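Local coordinates for galactose-1-phosphate uridylyltransferase (Bacillus cereus, PDB 4QVU), which is of unknown function, though its HIT-like fold and bound zinc are compatible with the UDP-glucose:hexose-1-phosphate uridylyltransferase activity generally assigned to its relatives, at residues A[91-96]-A[103-108]; A[138-143]-A[210-215]; A[157-162]-A[216-221]. All coordinates share one frame; numbering follows the deposited sequence.

The three contacts illustrate how one antiparallel sheet is packed by a helix (contact 1), met by a loop at a hairpin end (contact 2) and bridged by side chains across an intervening strand (contact 3). Contact 1 comes first along the chain, in the N-terminal domain, and sets helix 79-97 on strand 104-111. Contacts 2 and 3 follow in the C-terminal domain with their segments alternating, and both use strand 214-222. Their centres lie about 11 Å apart, whereas contact 1 lies about 15 Å from contact 2 and about 20 Å from contact 3. Strand 203-211 neighbours both 104-111 and 214-222, so the sheet runs continuously through the two HIT-clan halves. W93 packs on Y210 and I215, linking contacts 1 and 2; N142 joins contacts 2 and 3.

Contact 1: residues A[91-96]-A[103-108]; sequences KHWLNL and TSVILY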
loop_
_atom_site.group_PDB
_atom_site.type_symbol
_atom_site.label_atom_id
_atom_site.label_comp_id
_atom_site.label_asym_id
_atom_site.label_seq_id
_atom_site.Cartn_x
_atom_site.Cartn_y
_atom_site.Cartn_z
ATOM N N LYS A 91 -10.137 18.314 -27.047
ATOM C CA LYS A 91 -10.643 19.671 -27.324
ATOM C C LYS A 91 -11.954 19.941 -26.572
ATOM O O LYS A 91 -12.057 20.963 -25.901
ATOM C CB LYS A 91 -10.856 19.898 -28.844
ATOM C CG LYS A 91 -11.339 21.314 -29.213
ATOM C CD LYS A 91 -11.479 21.605 -30.722
ATOM C CE LYS A 91 -12.792 21.212 -31.370
ATOM N NZ LYS A 91 -12.892 19.755 -31.646
ATOM N N HIS A 92 -12.930 19.026 -26.662
ATOM C CA HIS A 92 -14.228 19.223 -26.025
ATOM C C HIS A 92 -14.145 19.040 -24.510
ATOM O O HIS A 92 -14.890 19.711 -23.798
ATOM C CB HIS A 92 -15.281 18.299 -26.634
ATOM C CG HIS A 92 -15.595 18.701 -28.045
ATOM N ND1 HIS A 92 -16.231 19.902 -28.327
ATOM C CD2 HIS A 92 -15.289 18.089 -29.212
ATOM C CE1 HIS A 92 -16.302 19.968 -29.644
ATOM N NE2 HIS A 92 -15.761 18.895 -30.218
ATOM N N TRP A 93 -13.217 18.200 -24.020
ATOM C CA TRP A 93 -12.981 17.989 -22.595
ATOM C C TRP A 93 -12.419 19.265 -21.953
ATOM O O TRP A 93 -12.933 19.719 -20.926
ATOM C CB TRP A 93 -12.014 16.802 -22.398
ATOM C CG TRP A 93 -11.293 16.719 -21.076
ATOM C CD1 TRP A 93 -11.855 16.681 -19.832
ATOM C CD2 TRP A 93 -9.895 16.440 -20.889
ATOM N NE1 TRP A 93 -10.878 16.519 -18.875
ATOM C CE2 TRP A 93 -9.673 16.327 -19.496
ATOM C CE3 TRP A 93 -8.800 16.289 -21.765
ATOM C CZ2 TRP A 93 -8.401 16.084 -18.957
ATOM C CZ3 TRP A 93 -7.542 16.049 -21.228
ATOM C CH2 TRP A 93 -7.354 15.944 -19.840
ATOM N N LEU A 94 -11.382 19.839 -22.567
ATOM C CA LEU A 94 -10.693 20.995 -22.027
ATOM C C LEU A 94 -11.545 22.257 -22.147
ATOM O O LEU A 94 -11.517 23.063 -21.219
ATOM C CB LEU A 94 -9.318 21.190 -22.699
ATOM C CG LEU A 94 -8.279 20.078 -22.425
ATOM C CD1 LEU A 94 -6.996 20.353 -23.113
ATOM C CD2 LEU A 94 -8.013 19.886 -20.938
ATOM N N ASN A 95 -12.337 22.406 -23.229
ATOM C CA ASN A 95 -13.198 23.578 -23.410
ATOM C C ASN A 95 -14.385 23.568 -22.453
ATOM O O ASN A 95 -14.801 24.647 -22.032
ATOM C CB ASN A 95 -13.707 23.693 -24.844
ATOM C CG ASN A 95 -12.661 24.144 -25.827
ATOM O OD1 ASN A 95 -11.852 25.046 -25.562
ATOM N ND2 ASN A 95 -12.699 23.569 -27.012
ATOM N N LEU A 96 -14.930 22.373 -22.107
ATOM C CA LEU A 96 -16.072 22.266 -21.185
ATOM C C LEU A 96 -15.647 22.642 -19.750
ATOM O O LEU A 96 -16.463 23.184 -19.005
ATOM C CB LEU A 96 -16.700 20.856 -21.206
ATOM C CG LEU A 96 -18.091 20.694 -20.546
ATOM C CD1 LEU A 96 -19.198 21.308 -21.403
ATOM C CD2 LEU A 96 -18.412 19.231 -20.296
ATOM N N THR A 103 -16.504 22.488 -11.464
ATOM C CA THR A 103 -15.278 22.466 -10.666
ATOM C C THR A 103 -14.210 21.733 -11.486
ATOM O O THR A 103 -13.063 22.178 -11.550
ATOM C CB THR A 103 -15.542 21.819 -9.296
ATOM O OG1 THR A 103 -16.576 22.544 -8.626
ATOM C CG2 THR A 103 -14.292 21.772 -8.415
ATOM N N SER A 104 -14.608 20.619 -12.133
ATOM C CA SER A 104 -13.752 19.807 -12.999
ATOM C C SER A 104 -14.599 19.001 -13.992
ATOM O O SER A 104 -15.802 18.822 -13.790
ATOM C CB SER A 104 -12.860 18.870 -12.182
ATOM O OG SER A 104 -13.573 17.755 -11.674
ATOM N N VAL A 105 -13.956 18.531 -15.068
ATOM C CA VAL A 105 -14.570 17.735 -16.129
ATOM C C VAL A 105 -13.682 16.501 -16.372
ATOM O O VAL A 105 -12.474 16.629 -16.572
ATOM C CB VAL A 105 -14.795 18.574 -17.421
ATOM C CG1 VAL A 105 -15.207 17.697 -18.592
ATOM C CG2 VAL A 105 -15.824 19.674 -17.193
ATOM N N ILE A 106 -14.295 15.312 -16.338
ATOM C CA ILE A 106 -13.635 14.030 -16.556
ATOM C C ILE A 106 -13.830 13.574 -17.996
ATOM O O ILE A 106 -14.937 13.665 -18.529
ATOM C CB ILE A 106 -14.192 12.974 -15.560
ATOM C CG1 ILE A 106 -13.609 13.172 -14.148
ATOM C CG2 ILE A 106 -13.946 11.547 -16.060
ATOM C CD1 ILE A 106 -14.137 12.195 -13.092
ATOM N N LEU A 107 -12.750 13.052 -18.593
ATOM C CA LEU A 107 -12.671 12.406 -19.901
ATOM C C LEU A 107 -12.086 11.007 -19.677
ATOM O O LEU A 107 -10.966 10.872 -19.153
ATOM C CB LEU A 107 -11.853 13.234 -20.924
ATOM C CG LEU A 107 -11.469 12.541 -22.260
ATOM C CD1 LEU A 107 -12.679 12.181 -23.103
ATOM C CD2 LEU A 107 -10.540 13.386 -23.065
ATOM N N TYR A 108 -12.867 9.967 -20.018
ATOM C CA TYR A 108 -12.438 8.588 -19.818
ATOM C C TYR A 108 -13.178 7.641 -20.776
ATOM O O TYR A 108 -14.185 8.016 -21.387
ATOM C CB TYR A 108 -12.645 8.152 -18.337
ATOM C CG TYR A 108 -14.051 7.752 -17.947
ATOM C CD1 TYR A 108 -15.032 8.712 -17.719
ATOM C CD2 TYR A 108 -14.381 6.418 -17.728
ATOM C CE1 TYR A 108 -16.325 8.350 -17.344
ATOM C CE2 TYR A 108 -15.671 6.044 -17.341
ATOM C CZ TYR A 108 -16.638 7.014 -17.147
ATOM O OH TYR A 108 -17.901 6.649 -16.762
#
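The indole of W93 lies under the CB of L107, which sits 3.6 Å from the centroid of the five-membered ring and over its face, a CH-pi contact. L107 CD2 extends the overlap toward the six-membered ring, 3.6 Å from W93 CE3, while L94 CD2 covers the opposite face from within the helix. With CG swung anti to the backbone N (chi1 160°), the ring reaches from helix to strand and presents its N-H edge to the backbone. There W93 NE1 donates to V105 O over 2.8 Å. The acceptor lies in the indole plane, yet NE1 stands 45° above the carbonyl plane and the N-H...O angle is a bent 141°. This bond satisfies a buried ring nitrogen and limits how the indole can rotate. One turn further along, L96 crosses V105 at about a right angle, its CD2 3.9 Å from V105 CG1. Helix and strand run nearly antiparallel, their axes 8.1 Å apart at closest approach. In this HIT-like fold helix 79-97 thus covers one face of strand 104-111, itself flanked by strands 123-129 and 203-211, while I106, its CB directed away from the helix, packs on Y232 of the second subunit.

Contact 2: residues A[138-143]-A[210-215]; sequences VEQDNF and YLNEKI. With NA (sodium ion), chain D.
With CG beside the backbone N (chi1 -62°) and the chain extended beyond it, Q140 reaches out to N212, whose own CG takes the same position relative to its backbone (chi1 -57°). N212 belongs to the type I' turn L211-K214, which closes the two-residue beta hairpin between strands 203-211 and 214-222; the loop carrying Q140 bears against the hairpin end. The two amides meet across the gap with their planes 65° apart. Q140 NE2 gives a weak hydrogen bond to N212 OD1, 3.4 Å long, which can steer these side chains only loosely. Deeper in, the contact is apolar: L211 CD2 approaches the F143 ring obliquely, 3.7 Å from F143 CD2.

The loop side is stiffened locally. A short 3-10 segment spans 140-142, and N142 folds back so that its OD1 accepts the backbone N-H of E139 over 2.9 Å, the bond being almost straight. The other heteroatom of the Q140 amide, OE1, takes a hydrogen bond from N137 ND2 of the third subunit, so the same side chain faces both the hairpin and a neighbouring copy. A sodium ion marks this interface: L135 O of the same chain and D136 O of the third subunit bind it, and V138 O coordinates it at 2.2 Å, with a water at 2.6 Å.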
loop_
_atom_site.group_PDB
_atom_site.type_symbol
_atom_site.label_atom_id
_atom_site.label_comp_id
_atom_site.label_asym_id
_atom_site.label_seq_id
_atom_site.Cartn_x
_atom_site.Cartn_y
_atom_site.Cartn_z
ATOM N N VAL A 138 -6.090 11.837 -6.297
ATOM C CA VAL A 138 -4.991 11.238 -7.067
ATOM C C VAL A 138 -3.744 12.082 -6.765
ATOM O O VAL A 138 -3.854 13.299 -6.551
ATOM C CB VAL A 138 -5.238 11.038 -8.597
ATOM C CG1 VAL A 138 -6.361 10.035 -8.845
ATOM C CG2 VAL A 138 -5.509 12.352 -9.328
ATOM N N GLU A 139 -2.579 11.435 -6.646
ATOM C CA GLU A 139 -1.354 12.181 -6.350
ATOM C C GLU A 139 -0.391 12.103 -7.536
ATOM O O GLU A 139 -0.554 11.258 -8.413
ATOM C CB GLU A 139 -0.682 11.697 -5.058
ATOM C CG GLU A 139 -0.343 10.223 -5.003
ATOM C CD GLU A 139 0.686 9.896 -3.940
ATOM O OE1 GLU A 139 1.816 10.433 -4.021
ATOM O OE2 GLU A 139 0.379 9.069 -3.053
ATOM N N GLN A 140 0.596 13.002 -7.555
ATOM C CA GLN A 140 1.649 13.138 -8.564
ATOM C C GLN A 140 2.378 11.803 -8.805
ATOM O O GLN A 140 2.584 11.428 -9.965
ATOM C CB GLN A 140 2.655 14.220 -8.120
ATOM C CG GLN A 140 2.018 15.613 -7.988
ATOM C CD GLN A 140 2.913 16.671 -7.369
ATOM O OE1 GLN A 140 3.699 16.412 -6.441
ATOM N NE2 GLN A 140 2.736 17.915 -7.812
ATOM N N ASP A 141 2.704 11.061 -7.721
ATOM C CA ASP A 141 3.422 9.782 -7.800
ATOM C C ASP A 141 2.594 8.656 -8.439
ATOM O O ASP A 141 3.191 7.645 -8.813
ATOM C CB ASP A 141 3.904 9.331 -6.419
ATOM C CG ASP A 141 5.124 10.089 -5.908
ATOM O OD1 ASP A 141 5.491 11.128 -6.521
ATOM O OD2 ASP A 141 5.706 9.655 -4.894
ATOM N N ASN A 142 1.267 8.827 -8.631
ATOM C CA ASN A 142 0.440 7.822 -9.324
ATOM C C ASN A 142 0.696 7.844 -10.845
ATOM O O ASN A 142 0.245 6.933 -11.549
ATOM C CB ASN A 142 -1.063 8.019 -9.058
ATOM C CG ASN A 142 -1.517 7.828 -7.631
ATOM O OD1 ASN A 142 -2.340 8.589 -7.119
ATOM N ND2 ASN A 142 -0.986 6.825 -6.940
ATOM N N PHE A 143 1.434 8.864 -11.335
ATOM C CA PHE A 143 1.734 9.085 -12.760
ATOM C C PHE A 143 3.266 8.947 -13.054
ATOM O O PHE A 143 3.673 9.023 -14.218
ATOM C CB PHE A 143 1.199 10.476 -13.205
ATOM C CG PHE A 143 -0.262 10.655 -12.845
ATOM C CD1 PHE A 143 -1.260 10.001 -13.562
ATOM C CD2 PHE A 143 -0.635 11.406 -11.734
ATOM C CE1 PHE A 143 -2.604 10.114 -13.187
ATOM C CE2 PHE A 143 -1.978 11.511 -11.358
ATOM C CZ PHE A 143 -2.953 10.867 -12.089
ATOM N N TYR A 210 -5.566 16.540 -16.501
ATOM C CA TYR A 210 -4.881 17.793 -16.782
ATOM C C TYR A 210 -4.284 18.201 -15.446
ATOM O O TYR A 210 -4.995 18.703 -14.572
ATOM C CB TYR A 210 -5.779 18.867 -17.442
ATOM C CG TYR A 210 -5.008 20.129 -17.775
ATOM C CD1 TYR A 210 -4.252 20.221 -18.942
ATOM C CD2 TYR A 210 -4.975 21.205 -16.889
ATOM C CE1 TYR A 210 -3.503 21.361 -19.231
ATOM C CE2 TYR A 210 -4.221 22.344 -17.163
ATOM C CZ TYR A 210 -3.490 22.418 -18.336
ATOM O OH TYR A 210 -2.744 23.535 -18.611
ATOM N N LEU A 211 -3.004 17.835 -15.245
ATOM C CA LEU A 211 -2.259 18.012 -13.999
ATOM C C LEU A 211 -0.912 18.664 -14.262
ATOM O O LEU A 211 -0.235 18.271 -15.207
ATOM C CB LEU A 211 -2.065 16.617 -13.352
ATOM C CG LEU A 211 -1.312 16.535 -12.007
ATOM C CD1 LEU A 211 -2.113 17.170 -10.863
ATOM C CD2 LEU A 211 -1.011 15.101 -11.644
ATOM N N ASN A 212 -0.518 19.652 -13.424
ATOM C CA ASN A 212 0.762 20.388 -13.495
ATOM C C ASN A 212 1.079 20.839 -14.951
ATOM O O ASN A 212 2.216 20.706 -15.419
ATOM C CB ASN A 212 1.922 19.532 -12.932
ATOM C CG ASN A 212 1.759 19.041 -11.506
ATOM O OD1 ASN A 212 2.140 17.914 -11.171
ATOM N ND2 ASN A 212 1.213 19.867 -10.628
ATOM N N GLU A 213 0.039 21.346 -15.655
ATOM C CA GLU A 213 0.060 21.854 -17.037
ATOM C C GLU A 213 0.515 20.753 -18.039
ATOM O O GLU A 213 1.104 21.063 -19.080
ATOM C CB GLU A 213 0.948 23.103 -17.151
ATOM C CG GLU A 213 0.404 24.304 -16.391
ATOM C CD GLU A 213 1.297 25.531 -16.409
ATOM O OE1 GLU A 213 1.580 26.058 -17.511
ATOM O OE2 GLU A 213 1.677 25.994 -15.310
ATOM N N LYS A 214 0.182 19.474 -17.734
ATOM C CA LYS A 214 0.466 18.294 -18.567
ATOM C C LYS A 214 -0.813 17.535 -18.890
ATOM O O LYS A 214 -1.722 17.507 -18.058
ATOM C CB LYS A 214 1.449 17.320 -17.879
ATOM C CG LYS A 214 2.797 17.869 -17.475
ATOM C CD LYS A 214 3.414 16.899 -16.483
ATOM C CE LYS A 214 4.621 17.449 -15.785
ATOM N NZ LYS A 214 5.064 16.541 -14.703
ATOM N N ILE A 215 -0.869 16.880 -20.062
ATOM C CA ILE A 215 -2.001 16.036 -20.435
ATOM C C ILE A 215 -1.520 14.611 -20.285
ATOM O O ILE A 215 -0.539 14.212 -20.920
ATOM C CB ILE A 215 -2.620 16.337 -21.826
ATOM C CG1 ILE A 215 -3.232 17.763 -21.837
ATOM C CG2 ILE A 215 -3.682 15.258 -22.185
ATOM C CD1 ILE A 215 -3.724 18.278 -23.187
HETATM NA NA NA D . -4.276 15.492 -6.379
HETATM O O HOH W 1 -2.149 15.858 -7.773
#

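Contact 3: residues A[157-162]-A[216-221]; sequences NISDRP and ICKVVP
S159 and K218 face each other tip to tip across the C-terminal half of this HIT-like antiparallel sheet, where strand 169-173 lies between strands 154-159 and 214-222 and keeps their backbones well apart. The CA atoms of S159 and K218 are 9.4 Å from each other, so the long lysine has to bridge most of the distance. Its chain leaves the strand extended, with CG anti to the backbone N, then bends at chi3 (-77°) and chi4 (-75°), which turns NZ toward the serine. S159 answers from a CB directed at strand 214-222.

The final CE-NZ bond of K218 aims almost straight at S159 OG, 3.2 Å from NZ. An ammonium N-H leans well away from such a line, which explains why this close pair does not qualify as a hydrogen bond. The two polar ends are instead held by shared partners. K218 NZ forms a salt bridge with E168 OE1 and donates to N142 O and N170 OD1, three acceptors for a buried ammonium group that would otherwise probably be costly to enclose. S159 OG also bonds N142 O and takes the N-H of N170 ND2. The N142 carbonyl, from the loop before strand 145-150, is therefore gripped by both side chains, and the N170 amide spans the pair, OD1 to K218 NZ and ND2 to S159 OG.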
loop_
_atom_site.group_PDB
_atom_site.type_symbol
_atom_site.label_atom_id
_atom_site.label_comp_id
_atom_site.label_asym_id
_atom_site.label_seq_id
_atom_site.Cartn_x
_atom_site.Cartn_y
_atom_site.Cartn_z
ATOM N N ASN A 157 5.360 5.384 -19.233
ATOM C CA ASN A 157 5.896 4.648 -18.097
ATOM C C ASN A 157 4.844 3.681 -17.549
ATOM O O ASN A 157 3.684 3.734 -17.955
ATOM C CB ASN A 157 6.392 5.612 -16.990
ATOM C CG ASN A 157 5.320 6.371 -16.229
ATOM O OD1 ASN A 157 4.436 5.789 -15.595
ATOM N ND2 ASN A 157 5.435 7.693 -16.190
ATOM N N ILE A 158 5.273 2.808 -16.614
ATOM C CA ILE A 158 4.441 1.871 -15.855
ATOM C C ILE A 158 4.489 2.329 -14.403
ATOM O O ILE A 158 5.586 2.511 -13.868
ATOM C CB ILE A 158 4.878 0.382 -16.025
ATOM C CG1 ILE A 158 5.181 0.035 -17.501
ATOM C CG2 ILE A 158 3.823 -0.569 -15.410
ATOM C CD1 ILE A 158 5.910 -1.238 -17.719
ATOM N N SER A 159 3.325 2.547 -13.775
ATOM C CA SER A 159 3.239 2.986 -12.378
ATOM C C SER A 159 3.923 2.023 -11.370
ATOM O O SER A 159 3.572 0.841 -11.314
ATOM C CB SER A 159 1.782 3.143 -11.958
ATOM O OG SER A 159 1.229 4.354 -12.429
ATOM N N ASP A 160 4.864 2.563 -10.554
ATOM C CA ASP A 160 5.519 1.868 -9.439
ATOM C C ASP A 160 4.697 2.119 -8.150
ATOM O O ASP A 160 4.871 1.425 -7.142
ATOM C CB ASP A 160 6.991 2.300 -9.276
ATOM C CG ASP A 160 7.208 3.789 -9.069
ATOM O OD1 ASP A 160 6.418 4.586 -9.611
ATOM O OD2 ASP A 160 8.192 4.157 -8.400
ATOM N N ARG A 161 3.793 3.118 -8.207
ATOM C CA ARG A 161 2.831 3.502 -7.160
ATOM C C ARG A 161 1.441 3.677 -7.833
ATOM O O ARG A 161 0.905 4.789 -7.877
ATOM C CB ARG A 161 3.280 4.768 -6.389
ATOM N N PRO A 162 0.845 2.589 -8.395
ATOM C CA PRO A 162 -0.450 2.735 -9.083
ATOM C C PRO A 162 -1.575 3.205 -8.153
ATOM O O PRO A 162 -1.447 3.130 -6.931
ATOM C CB PRO A 162 -0.734 1.315 -9.612
ATOM C CG PRO A 162 0.085 0.419 -8.804
ATOM C CD PRO A 162 1.320 1.189 -8.455
ATOM N N ILE A 216 -2.180 13.872 -19.385
ATOM C CA ILE A 216 -1.854 12.494 -19.040
ATOM C C ILE A 216 -2.991 11.570 -19.405
ATOM O O ILE A 216 -4.154 11.848 -19.088
ATOM C CB ILE A 216 -1.524 12.353 -17.524
ATOM C CG1 ILE A 216 -0.434 13.362 -17.078
ATOM C CG2 ILE A 216 -1.154 10.893 -17.174
ATOM C CD1 ILE A 216 -0.239 13.521 -15.563
ATOM N N CYS A 217 -2.643 10.438 -20.024
ATOM C CA CYS A 217 -3.588 9.377 -20.273
ATOM C C CYS A 217 -3.119 8.134 -19.552
ATOM O O CYS A 217 -2.060 7.587 -19.876
ATOM C CB CYS A 217 -3.823 9.107 -21.752
ATOM S SG CYS A 217 -4.994 7.754 -22.042
ATOM N N LYS A 218 -3.906 7.689 -18.571
ATOM C CA LYS A 218 -3.609 6.462 -17.858
ATOM C C LYS A 218 -4.408 5.336 -18.519
ATOM O O LYS A 218 -5.634 5.410 -18.596
ATOM C CB LYS A 218 -3.900 6.596 -16.363
ATOM C CG LYS A 218 -3.492 5.383 -15.542
ATOM C CD LYS A 218 -3.853 5.524 -14.074
ATOM C CE LYS A 218 -2.923 6.418 -13.294
ATOM N NZ LYS A 218 -1.618 5.761 -13.022
ATOM N N VAL A 219 -3.683 4.346 -19.077
ATOM C CA VAL A 219 -4.218 3.144 -19.732
ATOM C C VAL A 219 -4.168 2.042 -18.685
ATOM O O VAL A 219 -3.081 1.732 -18.190
ATOM C CB VAL A 219 -3.471 2.761 -21.048
ATOM C CG1 VAL A 219 -4.267 1.735 -21.839
ATOM C CG2 VAL A 219 -3.173 3.985 -21.918
ATOM N N VAL A 220 -5.336 1.496 -18.304
ATOM C CA VAL A 220 -5.430 0.503 -17.233
ATOM C C VAL A 220 -6.056 -0.814 -17.741
ATOM O O VAL A 220 -7.263 -0.836 -18.002
ATOM C CB VAL A 220 -6.257 1.065 -16.023
ATOM C CG1 VAL A 220 -6.246 0.105 -14.834
ATOM C CG2 VAL A 220 -5.774 2.452 -15.592
ATOM N N PRO A 221 -5.292 -1.938 -17.832
ATOM C CA PRO A 221 -5.922 -3.221 -18.177
ATOM C C PRO A 221 -6.905 -3.654 -17.085
ATOM O O PRO A 221 -6.696 -3.376 -15.896
ATOM C CB PRO A 221 -4.743 -4.193 -18.281
ATOM C CG PRO A 221 -3.517 -3.340 -18.308
ATOM C CD PRO A 221 -3.856 -2.120 -17.538
#